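Local coordinates for protein vinylacetyl-CoA Delta-isomerase (Nitrosopumilus maritimus SCM1, PDB 6VJR) that binds FAD and a [4Fe-4S] cluster and probably serves as a 4-hydroxybutyryl-CoA dehydratase and vinylacetyl-CoA delta-isomerase, at residues T63-N68 against V136-L141; G215-D220 against D260-P265; I327-L332 against Y374-L379; D358-Q363 against S488-R493; D396-E401 against D417-M422. One frame throughout, in Å; residues are numbered along the deposited sequence. Where two conformers were deposited one is given.

Interaction 1: T63-N68 against V136-L141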
# COMPACT_ATOMS: atom_id res chain seq x y z
N THR A 63 31.63 -6.64 35.55
CA THR A 63 31.54 -6.67 36.99
C THR A 63 31.64 -8.09 37.54
O THR A 63 31.85 -8.24 38.75
CB THR A 63 30.23 -6.05 37.49
OG1 THR A 63 29.15 -6.69 36.79
CG2 THR A 63 30.16 -4.54 37.26
N GLY A 64 31.43 -9.12 36.69
CA GLY A 64 31.37 -10.48 37.19
C GLY A 64 30.07 -10.75 37.94
O GLY A 64 29.98 -11.71 38.68
N LEU A 65 29.06 -9.89 37.75
CA LEU A 65 27.78 -10.00 38.43
C LEU A 65 26.72 -10.46 37.45
O LEU A 65 26.87 -10.22 36.27
CB LEU A 65 27.33 -8.64 38.95
CG LEU A 65 28.21 -7.98 40.01
CD1 LEU A 65 27.73 -6.54 40.26
CD2 LEU A 65 28.16 -8.82 41.28
N LYS A 66 25.66 -11.11 37.99
CA LYS A 66 24.41 -11.23 37.28
C LYS A 66 23.72 -9.86 37.31
O LYS A 66 23.49 -9.32 38.41
CB LYS A 66 23.54 -12.30 37.93
CG LYS A 66 22.30 -12.62 37.13
CD LYS A 66 22.56 -13.80 36.18
CE LYS A 66 22.23 -15.14 36.78
NZ LYS A 66 21.01 -15.70 36.17
N VAL A 67 23.41 -9.31 36.12
CA VAL A 67 22.85 -7.98 36.02
C VAL A 67 21.55 -8.01 35.21
O VAL A 67 21.32 -8.87 34.39
CB VAL A 67 23.82 -6.96 35.39
CG1 VAL A 67 25.15 -6.93 36.16
CG2 VAL A 67 24.11 -7.25 33.93
N ASN A 68 20.69 -7.03 35.46
CA ASN A 68 19.53 -6.85 34.61
C ASN A 68 20.02 -6.66 33.16
O ASN A 68 20.94 -5.91 32.91
CB ASN A 68 18.69 -5.68 35.11
CG ASN A 68 17.35 -5.62 34.41
OD1 ASN A 68 17.28 -5.22 33.25
ND2 ASN A 68 16.30 -6.01 35.10
N VAL A 136 26.30 1.31 38.02
CA VAL A 136 24.88 1.13 37.77
C VAL A 136 24.50 -0.35 37.75
O VAL A 136 23.38 -0.71 38.11
CB VAL A 136 24.40 1.90 36.52
CG1 VAL A 136 24.68 3.38 36.65
CG2 VAL A 136 25.00 1.41 35.23
N GLN A 137 25.42 -1.21 37.31
CA GLN A 137 25.23 -2.65 37.38
C GLN A 137 25.12 -3.18 38.81
O GLN A 137 24.29 -4.04 39.10
CB GLN A 137 26.34 -3.38 36.62
CG GLN A 137 26.17 -3.33 35.11
CD GLN A 137 27.12 -4.26 34.37
OE1 GLN A 137 28.03 -4.90 34.95
NE2 GLN A 137 26.91 -4.28 33.06
N GLN A 138 26.02 -2.73 39.68
CA GLN A 138 26.01 -3.13 41.08
C GLN A 138 24.71 -2.72 41.77
O GLN A 138 24.16 -3.51 42.53
CB GLN A 138 27.16 -2.48 41.84
CG GLN A 138 28.54 -2.91 41.38
CD GLN A 138 29.65 -2.25 42.17
OE1 GLN A 138 29.73 -1.02 42.32
NE2 GLN A 138 30.50 -3.07 42.74
N GLU A 139 24.25 -1.51 41.49
CA GLU A 139 23.10 -0.93 42.18
C GLU A 139 21.77 -1.28 41.49
O GLU A 139 20.74 -1.20 42.13
CB GLU A 139 23.30 0.58 42.32
CG GLU A 139 24.55 0.93 43.12
CD GLU A 139 24.79 2.40 43.41
OE1 GLU A 139 25.92 2.76 43.86
OE2 GLU A 139 23.86 3.20 43.18
N ASN A 140 21.82 -1.75 40.24
CA ASN A 140 20.65 -2.19 39.47
C ASN A 140 19.69 -1.04 39.19
O ASN A 140 18.52 -1.11 39.57
CB ASN A 140 19.95 -3.39 40.10
CG ASN A 140 19.08 -4.13 39.11
OD1 ASN A 140 19.11 -3.87 37.90
ND2 ASN A 140 18.27 -5.03 39.60
N LEU A 141 20.20 0.01 38.53
CA LEU A 141 19.51 1.29 38.35
C LEU A 141 18.86 1.40 36.97
O LEU A 141 19.15 0.64 36.05
CB LEU A 141 20.50 2.44 38.58
CG LEU A 141 21.20 2.38 39.95
CD1 LEU A 141 22.09 3.60 40.17
CD2 LEU A 141 20.19 2.23 41.08
O HOH W 1 16.93 -6.97 37.79
O HOH W 2 21.83 -5.29 37.68
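Gln137 reaches Thr63 because its CG stands anti to its own carbonyl carbon (chi1 -76°) and the chain beyond runs extended. Thr63 meets it with OG1 held between its backbone N and carbonyl carbon (chi1 53°). Thr63 OG1 donates to Gln137 OE1 at 2.8 Å, with a C=O...O angle of 157° and a little tilted from the carbonyl plane. Ser60 OG also bonds Gln137 OE1, while Gln137 NE2 bonds the carbonyl of Leu71. Both ends of the buried amide are thus held. The Thr63 methyl CG2 lies close as well, 3.2 Å from Gln137 OE1. Alongside the Gln137 stem, Val67 CG1 rests 3.8 Å from Gln137 CB and follows the chain as far as CD. The strand 66-68 is the second arm of a beta hairpin with 57-59, and it lies against the C-terminal end of helix 125-139. Further out, Leu65 CD1 covers Gln138 CG at 3.9 Å on the more exposed side. At the other end Asn140 leaves the helix with positive phi, and its OD1 comes 3.4 Å from Asn68 CB. Two waters join the segments here. One accepts from Asn68 ND2 and Asn140 ND2. The other accepts from Asn68 N, 3.0 Å away, and donates to Gln137 O. Asn68 OD1 is taken by Phe70 N, and Asn140 ND2 also bonds Ile2 O.

Interaction 2: G215-D220 against D260-P265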
# COMPACT_ATOMS: atom_id res chain seq x y z
N GLY A 215 27.50 13.42 29.22
CA GLY A 215 27.68 13.29 30.66
C GLY A 215 26.48 12.68 31.34
O GLY A 215 25.35 12.87 30.88
N ALA A 216 26.74 11.97 32.44
CA ALA A 216 25.69 11.34 33.23
C ALA A 216 25.38 12.24 34.42
O ALA A 216 26.28 12.66 35.16
CB ALA A 216 26.17 10.02 33.68
N ILE A 217 24.10 12.44 34.65
CA ILE A 217 23.64 13.23 35.78
C ILE A 217 22.64 12.39 36.57
O ILE A 217 21.84 11.64 36.00
CB ILE A 217 23.03 14.56 35.35
CG1 ILE A 217 21.80 14.42 34.50
CG2 ILE A 217 24.05 15.42 34.64
CD1 ILE A 217 21.07 15.71 34.25
N PRO A 218 22.64 12.51 37.92
CA PRO A 218 21.57 11.91 38.70
C PRO A 218 20.25 12.61 38.39
O PRO A 218 20.24 13.82 38.15
CB PRO A 218 22.09 12.01 40.13
CG PRO A 218 22.84 13.32 40.08
CD PRO A 218 23.56 13.31 38.74
N ALA A 219 19.15 11.87 38.48
CA ALA A 219 17.86 12.47 38.16
C ALA A 219 17.54 13.62 39.10
O ALA A 219 16.78 14.50 38.72
CB ALA A 219 16.76 11.44 38.25
N ASP A 220 18.11 13.62 40.32
CA ASP A 220 17.89 14.69 41.30
C ASP A 220 18.94 15.80 41.26
O ASP A 220 19.03 16.56 42.21
CB ASP A 220 17.77 14.14 42.71
CG ASP A 220 18.99 13.48 43.30
OD1 ASP A 220 20.00 13.36 42.55
OD2 ASP A 220 18.94 13.12 44.53
N ASP A 260 19.86 24.10 33.69
CA ASP A 260 20.38 25.43 34.00
C ASP A 260 21.68 25.27 34.79
O ASP A 260 21.68 25.11 36.01
CB ASP A 260 19.37 26.27 34.75
CG ASP A 260 19.82 27.68 35.03
OD1 ASP A 260 20.83 28.10 34.43
OD2 ASP A 260 19.17 28.35 35.86
N ARG A 261 22.78 25.32 34.05
CA ARG A 261 24.11 25.33 34.64
C ARG A 261 24.25 24.12 35.57
O ARG A 261 24.75 24.24 36.71
CB ARG A 261 24.45 26.64 35.36
CG ARG A 261 24.51 27.85 34.44
CD ARG A 261 24.51 29.15 35.24
NE ARG A 261 23.15 29.24 35.81
CZ ARG A 261 22.62 30.17 36.58
NH1 ARG A 261 21.40 30.00 37.04
NH2 ARG A 261 23.32 31.26 36.93
N VAL A 262 23.85 22.96 35.03
CA VAL A 262 23.96 21.72 35.76
C VAL A 262 25.42 21.28 35.78
O VAL A 262 26.07 21.23 34.74
CB VAL A 262 23.03 20.67 35.12
CG1 VAL A 262 23.15 19.30 35.78
CG2 VAL A 262 21.59 21.08 35.17
N PHE A 263 25.91 20.89 36.95
CA PHE A 263 27.28 20.45 37.13
C PHE A 263 27.42 18.97 36.85
O PHE A 263 26.63 18.16 37.33
CB PHE A 263 27.70 20.73 38.56
CG PHE A 263 29.10 20.23 38.85
CD1 PHE A 263 30.20 20.88 38.30
CD2 PHE A 263 29.32 19.14 39.69
CE1 PHE A 263 31.50 20.44 38.58
CE2 PHE A 263 30.61 18.71 39.96
CZ PHE A 263 31.69 19.36 39.40
N ILE A 264 28.46 18.65 36.09
CA ILE A 264 28.85 17.27 35.82
C ILE A 264 30.31 17.12 36.18
O ILE A 264 31.15 17.73 35.52
CB ILE A 264 28.61 16.85 34.36
CG1 ILE A 264 27.23 17.30 33.88
CG2 ILE A 264 28.83 15.35 34.21
CD1 ILE A 264 26.91 16.92 32.45
N PRO A 265 30.65 16.29 37.19
CA PRO A 265 32.04 16.13 37.56
C PRO A 265 32.78 15.36 36.48
O PRO A 265 32.18 14.60 35.73
CB PRO A 265 31.97 15.36 38.88
CG PRO A 265 30.69 14.59 38.80
CD PRO A 265 29.74 15.46 38.00
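Beside the packed pair Ile217 and Ile264, the shortest polar bond lies in the corner of 260-265, where Arg261 NE donates to Asp260 OD1 at 2.9 Å. Arg261 NH1 donates to Asp260 OD2 at 3.0 Å. The guanidinium grips the carboxylate side-on, at the exposed corner, away from 215-220. Here Arg261 and Val262 both face Val180 in a G1 beta bulge. The buried contact past the bulge is made mainly by aliphatic groups. Ile217 CG2 is the central group. Ile217 CG2 meets Ile264 CG1 at 3.8 Å and Ile264 CD1 at 3.9 Å. Val262 CG1 approaches Ile217 CG2 at 4.1 Å. Ile264 turns its two branches to different partners: CD1 lies 4.1 Å from Gly215 CA, and CG2 lies 3.8 Å from Ala216 O. With CG1 anti to the carbonyl carbon (chi1 -46°) and chi2 extended (-180°), CD1 is carried toward Gly215. Val224 touches both Ile217 and Val262, and Val178 and Val180 touch Ile264. The short strands 215-218 and 262-265 run at 117° with axes 7.3 Å apart. They belong to different sheets, whose side chains meet here, consistent with the central beta domain of the acyl-CoA dehydrogenase fold.

Interaction 3: I327-L332 against Y374-L379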
# COMPACT_ATOMS: atom_id res chain seq x y z
N ILE A 327 -4.92 -12.28 10.23
CA ILE A 327 -3.72 -12.77 9.55
C ILE A 327 -2.85 -11.61 9.06
O ILE A 327 -1.63 -11.61 9.20
CB ILE A 327 -4.07 -13.77 8.44
CG1 ILE A 327 -4.71 -15.05 8.97
CG2 ILE A 327 -2.85 -14.05 7.58
CD1 ILE A 327 -5.44 -15.88 7.92
N GLU A 328 -3.46 -10.60 8.46
CA GLU A 328 -2.68 -9.48 7.97
C GLU A 328 -1.92 -8.80 9.11
O GLU A 328 -0.77 -8.40 8.98
CB GLU A 328 -3.53 -8.46 7.24
CG GLU A 328 -2.72 -7.43 6.46
CD GLU A 328 -1.86 -7.98 5.31
OE1 GLU A 328 -2.21 -9.07 4.77
OE2 GLU A 328 -0.83 -7.36 4.93
N MET A 329 -2.63 -8.53 10.20
CA MET A 329 -2.04 -7.86 11.35
C MET A 329 -0.82 -8.70 11.76
O MET A 329 0.24 -8.16 12.08
CB MET A 329 -3.07 -7.75 12.48
CG MET A 329 -4.26 -6.83 12.17
SD MET A 329 -5.65 -7.02 13.32
CE MET A 329 -5.12 -6.06 14.74
N THR A 330 -1.02 -10.01 11.83
CA THR A 330 0.04 -10.90 12.30
C THR A 330 1.26 -10.85 11.36
O THR A 330 2.41 -10.73 11.82
CB THR A 330 -0.49 -12.34 12.39
OG1 THR A 330 -1.52 -12.42 13.38
CG2 THR A 330 0.60 -13.31 12.77
N HIS A 331 0.99 -10.88 10.05
CA HIS A 331 2.03 -10.84 9.04
C HIS A 331 2.86 -9.55 9.12
O HIS A 331 4.09 -9.56 9.15
CB HIS A 331 1.39 -10.92 7.64
CG HIS A 331 2.39 -10.67 6.58
ND1 HIS A 331 3.43 -11.51 6.26
CD2 HIS A 331 2.51 -9.64 5.78
CE1 HIS A 331 4.21 -10.92 5.36
NE2 HIS A 331 3.63 -9.78 5.00
N LEU A 332 2.18 -8.41 9.22
CA LEU A 332 2.91 -7.13 9.33
C LEU A 332 3.74 -7.06 10.62
O LEU A 332 4.88 -6.59 10.65
CB LEU A 332 1.88 -6.00 9.27
CG LEU A 332 1.09 -5.86 7.97
CD1 LEU A 332 0.10 -4.72 8.08
CD2 LEU A 332 2.04 -5.60 6.80
N TYR A 374 0.35 1.66 12.20
CA TYR A 374 -0.79 2.44 11.74
C TYR A 374 -1.82 1.56 11.06
O TYR A 374 -3.02 1.76 11.22
CB TYR A 374 -0.32 3.60 10.91
CG TYR A 374 0.37 4.72 11.68
CD1 TYR A 374 1.73 4.66 11.95
CD2 TYR A 374 -0.32 5.82 12.16
CE1 TYR A 374 2.38 5.67 12.65
CE2 TYR A 374 0.30 6.84 12.84
CZ TYR A 374 1.65 6.74 13.14
OH TYR A 374 2.34 7.74 13.76
N GLU A 375 -1.36 0.57 10.30
CA GLU A 375 -2.27 -0.34 9.62
C GLU A 375 -2.89 -1.35 10.59
O GLU A 375 -4.08 -1.74 10.52
CB GLU A 375 -1.54 -1.01 8.48
CG GLU A 375 -2.45 -1.93 7.65
CD GLU A 375 -3.67 -1.37 6.94
OE1 GLU A 375 -3.86 -0.15 7.00
OE2 GLU A 375 -4.49 -2.15 6.39
N ILE A 376 -2.07 -1.88 11.52
CA ILE A 376 -2.59 -2.81 12.51
C ILE A 376 -3.69 -2.12 13.31
O ILE A 376 -4.75 -2.72 13.61
CB ILE A 376 -1.41 -3.33 13.35
CG1 ILE A 376 -0.40 -4.17 12.51
CG2 ILE A 376 -1.91 -4.16 14.52
CD1 ILE A 376 0.90 -4.49 13.21
N SER A 377 -3.48 -0.86 13.66
CA SER A 377 -4.48 -0.11 14.39
C SER A 377 -5.76 0.09 13.58
O SER A 377 -6.86 -0.04 14.12
CB SER A 377 -3.91 1.22 14.81
OG SER A 377 -2.88 1.01 15.76
N ARG A 378 -5.61 0.42 12.30
CA ARG A 378 -6.77 0.60 11.43
C ARG A 378 -7.61 -0.67 11.40
O ARG A 378 -8.83 -0.64 11.56
CB ARG A 378 -6.34 1.01 10.03
CG ARG A 378 -7.48 1.45 9.13
CD ARG A 378 -6.96 1.87 7.77
NE ARG A 378 -6.58 0.76 6.92
CZ ARG A 378 -7.41 0.02 6.22
NH1 ARG A 378 -8.69 0.38 6.03
NH2 ARG A 378 -6.93 -1.03 5.60
N LEU A 379 -6.95 -1.81 11.22
CA LEU A 379 -7.64 -3.09 11.12
C LEU A 379 -8.34 -3.44 12.44
O LEU A 379 -9.43 -4.01 12.43
CB LEU A 379 -6.71 -4.20 10.65
CG LEU A 379 -6.16 -4.02 9.25
CD1 LEU A 379 -5.16 -5.09 8.94
CD2 LEU A 379 -7.27 -3.99 8.19
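Met329 and Ile376 meet where two antiparallel helices pack, in the helical C-terminal part that groups with the acyl-CoA dehydrogenase clan. The axes of 327-332 and 374-379 lie 9.6 Å apart, and these two segments run at 163°. Met329 and Ile376 carry the largest shares. The Met329 chain bends only at chi3 (80°), which swings CE over the opposite helix, 3.5 Å from Ile376 O and 3.7 Å from Ile376 CG2. The earlier part of the same chain slides past Leu379 in the opposite direction, with Met329 CG 3.8 Å from Leu379 CD1. Ile376 answers with CD1, set against the backbone of the other helix at 3.9 Å from Met329 O. On the outer side the aliphatic stems of two glutamates take part. Leu332 CD1 touches Glu375 CG at 3.8 Å, and Leu379 CD1 lies 4.1 Å from Glu328 CB. Both acids bend at chi2, and their carboxylates are tied to other groups. Glu328 bridges to Arg371 and Arg455 of the second subunit, so this outer edge also belongs to a subunit interface. Behind the apolar row, Ile304 and Leu303 of helix 295-314 and Tyr440 of helix 437-446 complete the packing. Leu379 is close to the FAD-binding Asp382, one turn on. Glu375 is steadied from within its helix by Arg378, which grips it side-on. Arg378 NE donates to Glu375 OE1, and Arg378 NH2 meets the syn lone pair of Glu375 OE2 at 2.8 Å.

Interaction 4: D358-Q363 against S488-R493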
# COMPACT_ATOMS: atom_id res chain seq x y z
N ASP A 358 23.49 -5.14 12.99
CA ASP A 358 23.58 -4.74 11.59
C ASP A 358 22.79 -3.47 11.34
O ASP A 358 21.57 -3.45 11.44
CB ASP A 358 23.08 -5.83 10.66
CG ASP A 358 23.37 -5.53 9.20
OD1 ASP A 358 22.82 -4.53 8.69
OD2 ASP A 358 24.18 -6.29 8.58
N ASP A 359 23.51 -2.41 10.99
CA ASP A 359 22.89 -1.09 10.83
C ASP A 359 21.84 -1.06 9.72
O ASP A 359 20.76 -0.51 9.92
CB ASP A 359 23.96 -0.05 10.58
CG ASP A 359 23.45 1.37 10.67
OD1 ASP A 359 22.67 1.75 9.76
OD2 ASP A 359 23.82 2.04 11.65
N MET A 360 22.15 -1.62 8.57
CA MET A 360 21.22 -1.62 7.46
C MET A 360 19.91 -2.28 7.87
O MET A 360 18.85 -1.72 7.65
CB MET A 360 21.81 -2.30 6.21
CG MET A 360 20.79 -2.44 5.12
SD MET A 360 20.28 -0.94 4.31
CE MET A 360 21.40 -0.93 2.90
N LEU A 361 20.00 -3.45 8.48
CA LEU A 361 18.79 -4.15 8.85
C LEU A 361 18.01 -3.46 9.97
O LEU A 361 16.79 -3.58 10.02
CB LEU A 361 19.09 -5.60 9.15
CG LEU A 361 19.66 -6.40 7.99
CD1 LEU A 361 20.13 -7.76 8.43
CD2 LEU A 361 18.56 -6.56 6.96
N ALA A 362 18.72 -2.74 10.86
CA ALA A 362 18.05 -1.90 11.84
C ALA A 362 17.22 -0.83 11.12
O ALA A 362 16.14 -0.50 11.58
CB ALA A 362 19.02 -1.27 12.79
N GLN A 363 17.74 -0.22 10.06
CA GLN A 363 16.99 0.81 9.34
C GLN A 363 15.70 0.23 8.82
O GLN A 363 14.64 0.87 8.83
CB GLN A 363 17.79 1.42 8.20
CG GLN A 363 19.18 1.92 8.56
CD GLN A 363 19.17 2.84 9.74
OE1 GLN A 363 18.30 3.72 9.87
NE2 GLN A 363 20.17 2.65 10.59
N SER A 488 31.05 -0.05 1.69
CA SER A 488 30.81 -1.38 1.18
C SER A 488 30.58 -2.39 2.30
O SER A 488 30.57 -3.59 2.07
CB SER A 488 31.94 -1.83 0.30
OG SER A 488 33.12 -1.96 1.05
N GLU A 489 30.29 -1.90 3.50
CA GLU A 489 30.29 -2.75 4.68
C GLU A 489 29.11 -3.72 4.68
O GLU A 489 29.24 -4.83 5.14
CB GLU A 489 30.35 -1.90 5.95
CG GLU A 489 31.69 -1.19 6.10
CD GLU A 489 32.92 -2.03 5.76
OE1 GLU A 489 33.59 -1.74 4.71
OE2 GLU A 489 33.21 -2.99 6.53
N TYR A 490 27.97 -3.35 4.08
CA TYR A 490 26.78 -4.18 4.27
C TYR A 490 26.97 -5.54 3.59
O TYR A 490 26.67 -6.60 4.18
CB TYR A 490 25.49 -3.52 3.77
CG TYR A 490 24.24 -4.39 3.95
CD1 TYR A 490 23.87 -4.95 5.17
CD2 TYR A 490 23.39 -4.66 2.88
CE1 TYR A 490 22.74 -5.75 5.30
CE2 TYR A 490 22.25 -5.44 3.02
CZ TYR A 490 21.89 -5.97 4.24
OH TYR A 490 20.77 -6.77 4.45
N PHE A 491 27.39 -5.53 2.31
CA PHE A 491 27.60 -6.80 1.60
C PHE A 491 28.75 -7.61 2.20
O PHE A 491 28.72 -8.85 2.11
CB PHE A 491 27.66 -6.65 0.09
CG PHE A 491 26.31 -6.44 -0.55
CD1 PHE A 491 25.17 -7.04 -0.06
CD2 PHE A 491 26.18 -5.64 -1.67
CE1 PHE A 491 23.92 -6.82 -0.67
CE2 PHE A 491 24.93 -5.46 -2.28
CZ PHE A 491 23.81 -6.01 -1.74
N LYS A 492 29.69 -6.95 2.85
CA LYS A 492 30.69 -7.71 3.61
C LYS A 492 30.04 -8.51 4.73
O LYS A 492 30.45 -9.62 4.97
CB LYS A 492 31.80 -6.79 4.10
CG LYS A 492 32.64 -6.28 2.96
CD LYS A 492 33.70 -5.32 3.47
CE LYS A 492 34.42 -4.62 2.40
NZ LYS A 492 35.21 -3.58 3.06
N ARG A 493 29.05 -7.94 5.43
CA ARG A 493 28.34 -8.66 6.47
C ARG A 493 27.44 -9.75 5.85
O ARG A 493 27.36 -10.90 6.34
CB ARG A 493 27.57 -7.69 7.37
CG ARG A 493 28.40 -6.70 8.18
CD ARG A 493 27.53 -5.97 9.19
NE ARG A 493 26.49 -5.10 8.62
CZ ARG A 493 26.61 -3.81 8.25
NH1 ARG A 493 27.80 -3.22 8.32
NH2 ARG A 493 25.55 -3.11 7.85
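Tyr490 and Met360 form part of the dense side of this contact, a Met-aromatic pair at the N-terminal ends of helices 359-369 and 489-494. Met360 CG sits over the centre of one Tyr490 ring face in a CH-pi contact, 3.7 Å from the ring centroid. Met360 SD stands higher above that face, at 5.1 Å from the Tyr490 centroid. The methionine reaches this position with CG anti to its backbone N (chi1 173°) and a bend at chi2. Asp358 CG lies at the edge of the Tyr490 ring, with the carboxylate plane turned 83° from it. Leu361 CD2 touches Tyr490 OH at 3.4 Å, and Glu334 of the second subunit bonds that hydroxyl. As N-cap, Asp358 accepts from Leu361 N at OD1, 3.0 Å away. Arg493 NH2 reaches Asp358 OD1 from the opposite face of the carboxylate, at 3.2 Å. The shorter arm of this salt bridge is Arg493 NE to Asp358 OD2, 2.6 Å long and nearly straight (168°). The nitrogen comes from above the carboxylate plane, while the oxygen lies in the guanidinium plane. The solvent side begins at the exposed Glu489 and Lys492, bridged within their own helix by Lys492 NZ to Glu489 OE1 at 3.0 Å.

Interaction 5: D396-E401 against D417-M422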
# COMPACT_ATOMS: atom_id res chain seq x y z
N ASP A 396 -21.41 6.13 33.66
CA ASP A 396 -22.73 5.78 33.16
C ASP A 396 -23.04 4.29 33.34
O ASP A 396 -24.15 3.94 33.72
CB ASP A 396 -22.88 6.33 31.75
CG ASP A 396 -22.78 7.85 31.74
OD1 ASP A 396 -23.64 8.48 32.39
OD2 ASP A 396 -21.82 8.38 31.16
N PHE A 397 -22.08 3.41 33.06
CA PHE A 397 -22.27 1.97 33.26
C PHE A 397 -22.62 1.61 34.72
O PHE A 397 -23.34 0.65 34.97
CB PHE A 397 -20.97 1.27 32.83
CG PHE A 397 -21.09 -0.24 32.85
CD1 PHE A 397 -21.99 -0.86 32.01
CD2 PHE A 397 -20.30 -1.02 33.68
CE1 PHE A 397 -22.12 -2.24 32.01
CE2 PHE A 397 -20.47 -2.40 33.71
CZ PHE A 397 -21.34 -3.01 32.86
N ARG A 398 -22.10 2.38 35.68
CA ARG A 398 -22.29 2.11 37.11
C ARG A 398 -23.50 2.86 37.66
O ARG A 398 -23.89 2.65 38.82
CB ARG A 398 -21.06 2.50 37.92
CG ARG A 398 -19.79 1.81 37.51
CD ARG A 398 -19.79 0.36 37.65
NE ARG A 398 -18.39 -0.05 37.44
CZ ARG A 398 -18.05 -1.31 37.24
NH1 ARG A 398 -16.78 -1.63 37.04
NH2 ARG A 398 -18.98 -2.24 37.27
N HIS A 399 -24.14 3.68 36.81
CA HIS A 399 -25.23 4.54 37.25
C HIS A 399 -26.51 3.70 37.46
O HIS A 399 -26.79 2.81 36.69
CB HIS A 399 -25.47 5.62 36.19
CG HIS A 399 -26.43 6.67 36.62
ND1 HIS A 399 -27.80 6.52 36.50
CD2 HIS A 399 -26.24 7.87 37.18
CE1 HIS A 399 -28.39 7.59 37.01
NE2 HIS A 399 -27.46 8.44 37.41
N PRO A 400 -27.35 3.98 38.47
CA PRO A 400 -28.55 3.15 38.68
C PRO A 400 -29.58 3.13 37.55
O PRO A 400 -30.30 2.15 37.42
CB PRO A 400 -29.13 3.66 40.00
CG PRO A 400 -27.94 4.32 40.71
CD PRO A 400 -27.07 4.89 39.60
N GLU A 401 -29.71 4.23 36.79
CA GLU A 401 -30.65 4.35 35.68
C GLU A 401 -29.96 3.95 34.36
O GLU A 401 -30.44 3.12 33.62
CB GLU A 401 -31.16 5.80 35.59
CG GLU A 401 -32.20 6.04 34.50
CD GLU A 401 -33.54 5.39 34.76
OE1 GLU A 401 -33.82 4.90 35.90
OE2 GLU A 401 -34.32 5.37 33.78
N ASP A 417 -20.21 -11.23 29.17
CA ASP A 417 -20.40 -10.18 30.14
C ASP A 417 -20.16 -8.81 29.49
O ASP A 417 -19.09 -8.57 28.94
CB ASP A 417 -19.38 -10.47 31.22
CG ASP A 417 -19.43 -9.65 32.50
OD1 ASP A 417 -19.95 -8.50 32.43
OD2 ASP A 417 -18.93 -10.20 33.53
N VAL A 418 -21.16 -7.93 29.58
CA VAL A 418 -21.07 -6.63 28.93
C VAL A 418 -19.86 -5.85 29.46
O VAL A 418 -19.18 -5.19 28.69
CB VAL A 418 -22.38 -5.83 29.03
CG1 VAL A 418 -22.23 -4.38 28.63
CG2 VAL A 418 -23.45 -6.50 28.19
N GLU A 419 -19.53 -5.99 30.75
CA GLU A 419 -18.39 -5.29 31.27
C GLU A 419 -17.10 -5.73 30.54
O GLU A 419 -16.20 -4.94 30.29
CB GLU A 419 -18.24 -5.53 32.76
CG GLU A 419 -17.11 -4.70 33.34
CD GLU A 419 -16.96 -4.74 34.85
OE1 GLU A 419 -17.97 -4.96 35.56
OE2 GLU A 419 -15.80 -4.61 35.32
N ASN A 420 -17.00 -7.03 30.22
CA ASN A 420 -15.82 -7.50 29.49
C ASN A 420 -15.76 -6.93 28.07
O ASN A 420 -14.68 -6.57 27.59
CB ASN A 420 -15.74 -9.02 29.45
CG ASN A 420 -15.50 -9.64 30.80
OD1 ASN A 420 -14.96 -9.01 31.72
ND2 ASN A 420 -15.79 -10.92 30.89
N ARG A 421 -16.93 -6.82 27.38
CA ARG A 421 -16.95 -6.21 26.07
C ARG A 421 -16.53 -4.75 26.13
O ARG A 421 -15.74 -4.29 25.31
CB ARG A 421 -18.32 -6.44 25.47
CG ARG A 421 -18.48 -5.99 24.03
CD ARG A 421 -19.76 -6.56 23.41
NE ARG A 421 -19.92 -6.13 22.02
CZ ARG A 421 -20.72 -5.17 21.55
NH1 ARG A 421 -21.55 -4.54 22.36
NH2 ARG A 421 -20.60 -4.80 20.28
N MET A 422 -17.02 -4.02 27.13
CA MET A 422 -16.58 -2.65 27.35
C MET A 422 -15.08 -2.57 27.59
O MET A 422 -14.40 -1.70 27.03
CB MET A 422 -17.34 -1.98 28.49
CG MET A 422 -18.79 -1.88 28.21
SD MET A 422 -19.78 -1.06 29.48
CE MET A 422 -18.59 0.21 29.92
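A Met-aromatic contact joins the end of helix 394-397 to the start of helix 418-432, with Met422 over the ring of Phe397. The sulfur SD of Met422 lies over one face, 3.7 Å from the ring centroid and displaced toward the rim, where Phe397 CD1 is 3.4 Å away. A bend at chi3 (38°) folds CE of Met422 back toward Phe397 CB. Phe397 projects toward helix 418-432 with CG anti to its backbone N (chi1 -174°). Phe397 CE1 is 4.0 Å from Val418 CG1, and Phe397 CZ is 4.0 Å from Glu419 CB. Lys407 adds a cation-pi contact to this ring. The second link is more exposed and weaker. Arg398 NH2 bonds Glu419 OE1 at 3.4 Å, with the guanidinium and carboxylate planes nearly perpendicular. Each partner has a further salt bridge: Arg398 with Glu394, and Glu419 with Arg423. The helix bearing Glu419 starts at Asp417, the N-cap, whose OD2 bonds Asn479 of the second subunit. The other oxygen makes the capping bond, with Glu419 N donating to Asp417 OD1 at 3.0 Å.

Overall arrangement
Interactions 2, 3 and 4 are buried, while interactions 1 and 5 are partly buried. Interaction 5 lies farthest from the chain centre, about 36 Å away. Interaction 2 joins two beta sheets mainly by aliphatic groups, and interaction 3 does much the same between helices. Interaction 4 adds a short salt bridge to its methionine-ring packing; interaction 5 pairs a closer sulfur-ring contact with a weak salt bridge. Interaction 1 mixes a hydroxyl-amide bond, bridging waters and aliphatic packing. Interactions 4 and 3 use the successive helices 359-369 and 372-384. Interactions 3, 4 and 5 touch the second subunit, and interactions 3 and 5 also the third. Interactions 1 and 2 touch no other subunit of the assembly.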